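Hypothetical protein Cgl1923 (PDB 2P90) is of unknown function but belongs to the PAC2 family, whose proteins are related to proteasome-assembling chaperones. Local coordinates at residues B[151-156]-B[161-166]. Sequence-based numbering, arbitrary orientation.
Sequences TVVTAH and DRLKDQ
Gln166 lies along Val153, Thr154 and Ala155 where a returning loop folds back on strand 153-157, an edge strand of the chain's mixed eight-stranded sheet in this PAC2-family fold. On its other flank the strand pairs antiparallel with strand 194-202, through backbone hydrogen bonds such as Thr154 with Thr198. Between segments 151-156 and 161-166 there is no hydrogen bond, so residues 161-166 run beside the strand without extending the sheet.

The polar part of the contact is a CA-H...O approach: Gln166 CA stands 3.1 Å from Val153 O, with an angle of 131° at the hydrogen. Gln166 CB comes within 3.4 Å of the same Val153 O, so this carbonyl oxygen faces the root of the glutamine side chain. The amide oxygen OE1 is held instead by a hydrogen bond with Ser168 OG, just beyond the segment. Asp165, exposed to solvent, gives its OD2 to a salt bridge with Lys216 NZ of helix 211-225.

The apolar part is small. Val153 CG1, anti to its own nitrogen (chi1 162°), meets Leu163 CD2 at 4.0 Å, the two side chains crossing at about a right angle. Val153 also touches Val199 and Lys216, Leu163 also Tyr197 and Ser220, so the contact reaches both strand 194-202 and helix 211-225.

A methyl-to-amide van der Waals contact completes the account. The glutamine side chain bends at chi2 (-128°), which sets its amide against the Ala155 methyl, with Ala155 CB 3.5 Å from Gln166 OE1.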
loop_
_atom_site.group_PDB
_atom_site.type_symbol
_atom_site.label_atom_id
_atom_site.label_comp_id
_atom_site.label_asym_id
_atom_site.label_seq_id
_atom_site.Cartn_x
_atom_site.Cartn_y
_atom_site.Cartn_z
ATOM N N THR B 151 -8.846 15.917 28.874
ATOM C CA THR B 151 -8.371 14.818 28.017
ATOM C C THR B 151 -7.942 13.574 28.811
ATOM O O THR B 151 -7.060 13.621 29.669
ATOM C CB THR B 151 -7.253 15.277 27.044
ATOM O OG1 THR B 151 -7.777 16.270 26.157
ATOM C CG2 THR B 151 -6.758 14.118 26.197
ATOM N N VAL B 152 -8.585 12.460 28.504
ATOM C CA VAL B 152 -8.307 11.215 29.184
ATOM C C VAL B 152 -7.244 10.362 28.452
ATOM O O VAL B 152 -7.119 10.416 27.218
ATOM C CB VAL B 152 -9.603 10.422 29.346
ATOM C CG1 VAL B 152 -9.314 8.958 29.677
ATOM C CG2 VAL B 152 -10.473 11.089 30.415
ATOM N N VAL B 153 -6.479 9.611 29.241
ATOM C CA VAL B 153 -5.534 8.623 28.765
ATOM C C VAL B 153 -5.847 7.266 29.414
ATOM O O VAL B 153 -5.978 7.153 30.635
ATOM C CB VAL B 153 -4.070 9.055 29.066
ATOM C CG1 VAL B 153 -3.091 7.858 28.983
ATOM C CG2 VAL B 153 -3.635 10.101 28.091
ATOM N N THR B 154 -5.982 6.238 28.587
ATOM C CA THR B 154 -6.125 4.877 29.106
ATOM C C THR B 154 -4.833 4.085 28.871
ATOM O O THR B 154 -4.043 4.435 28.005
ATOM C CB THR B 154 -7.352 4.157 28.520
ATOM O OG1 THR B 154 -7.312 4.244 27.112
ATOM C CG2 THR B 154 -8.637 4.810 28.990
ATOM N N ALA B 155 -4.607 3.041 29.658
ATOM C CA ALA B 155 -3.366 2.283 29.579
ATOM C C ALA B 155 -3.604 0.778 29.501
ATOM O O ALA B 155 -4.640 0.270 30.003
ATOM C CB ALA B 155 -2.409 2.639 30.734
ATOM N N HIS B 156 -2.686 0.095 28.797
ATOM C CA HIS B 156 -2.597 -1.357 28.791
ATOM C C HIS B 156 -1.142 -1.780 28.880
ATOM O O HIS B 156 -0.241 -1.004 28.575
ATOM C CB HIS B 156 -3.315 -1.987 27.591
ATOM C CG HIS B 156 -2.797 -1.543 26.254
ATOM N ND1 HIS B 156 -1.607 -1.998 25.722
ATOM C CD2 HIS B 156 -3.327 -0.702 25.332
ATOM C CE1 HIS B 156 -1.417 -1.433 24.540
ATOM N NE2 HIS B 156 -2.441 -0.633 24.289
ATOM N N ASP B 161 0.619 0.457 36.272
ATOM C CA ASP B 161 0.574 0.905 37.664
ATOM C C ASP B 161 1.284 2.233 37.866
ATOM O O ASP B 161 0.890 3.009 38.710
ATOM C CB ASP B 161 1.208 -0.173 38.556
ATOM C CG ASP B 161 2.276 -1.001 37.805
ATOM O OD1 ASP B 161 1.930 -2.064 37.214
ATOM O OD2 ASP B 161 3.458 -0.571 37.775
ATOM N N ARG B 162 2.315 2.501 37.069
ATOM C CA ARG B 162 3.114 3.723 37.195
ATOM C C ARG B 162 2.399 4.975 36.694
ATOM O O ARG B 162 2.936 6.078 36.804
ATOM C CB ARG B 162 4.446 3.572 36.454
ATOM C CG ARG B 162 5.068 2.210 36.598
ATOM C CD ARG B 162 6.363 2.146 35.855
ATOM N NE ARG B 162 7.003 0.855 36.049
ATOM C CZ ARG B 162 8.290 0.639 35.838
ATOM N NH1 ARG B 162 9.065 1.635 35.429
ATOM N NH2 ARG B 162 8.805 -0.565 36.032
ATOM N N LEU B 163 1.209 4.806 36.131
ATOM C CA LEU B 163 0.410 5.948 35.710
ATOM C C LEU B 163 -0.801 6.170 36.612
ATOM O O LEU B 163 -1.802 5.459 36.514
ATOM C CB LEU B 163 -0.024 5.830 34.248
ATOM C CG LEU B 163 -0.672 7.123 33.751
ATOM C CD1 LEU B 163 0.370 8.219 33.697
ATOM C CD2 LEU B 163 -1.379 6.942 32.433
ATOM N N LYS B 164 -0.688 7.191 37.466
ATOM C CA LYS B 164 -1.670 7.542 38.494
ATOM C C LYS B 164 -3.036 7.922 37.903
ATOM O O LYS B 164 -4.062 7.338 38.251
ATOM C CB LYS B 164 -1.102 8.689 39.346
ATOM C CG LYS B 164 -1.758 8.917 40.701
ATOM C CD LYS B 164 -1.133 8.045 41.813
ATOM C CE LYS B 164 -1.405 8.627 43.216
ATOM N NZ LYS B 164 -2.860 8.837 43.473
ATOM N N ASP B 165 -3.049 8.898 37.004
ATOM C CA ASP B 165 -4.294 9.313 36.381
ATOM C C ASP B 165 -4.507 8.663 35.012
ATOM O O ASP B 165 -3.794 8.951 34.043
ATOM C CB ASP B 165 -4.371 10.833 36.270
ATOM C CG ASP B 165 -5.668 11.302 35.641
ATOM O OD1 ASP B 165 -6.741 10.735 35.969
ATOM O OD2 ASP B 165 -5.613 12.232 34.809
ATOM N N GLN B 166 -5.513 7.798 34.944
ATOM C CA GLN B 166 -5.795 7.012 33.758
ATOM C C GLN B 166 -7.147 6.342 33.944
ATOM O O GLN B 166 -7.264 5.350 34.669
ATOM C CB GLN B 166 -4.679 5.987 33.535
ATOM C CG GLN B 166 -5.142 4.591 33.170
ATOM C CD GLN B 166 -4.529 3.510 34.055
ATOM O OE1 GLN B 166 -4.320 2.389 33.606
ATOM N NE2 GLN B 166 -4.240 3.846 35.313
#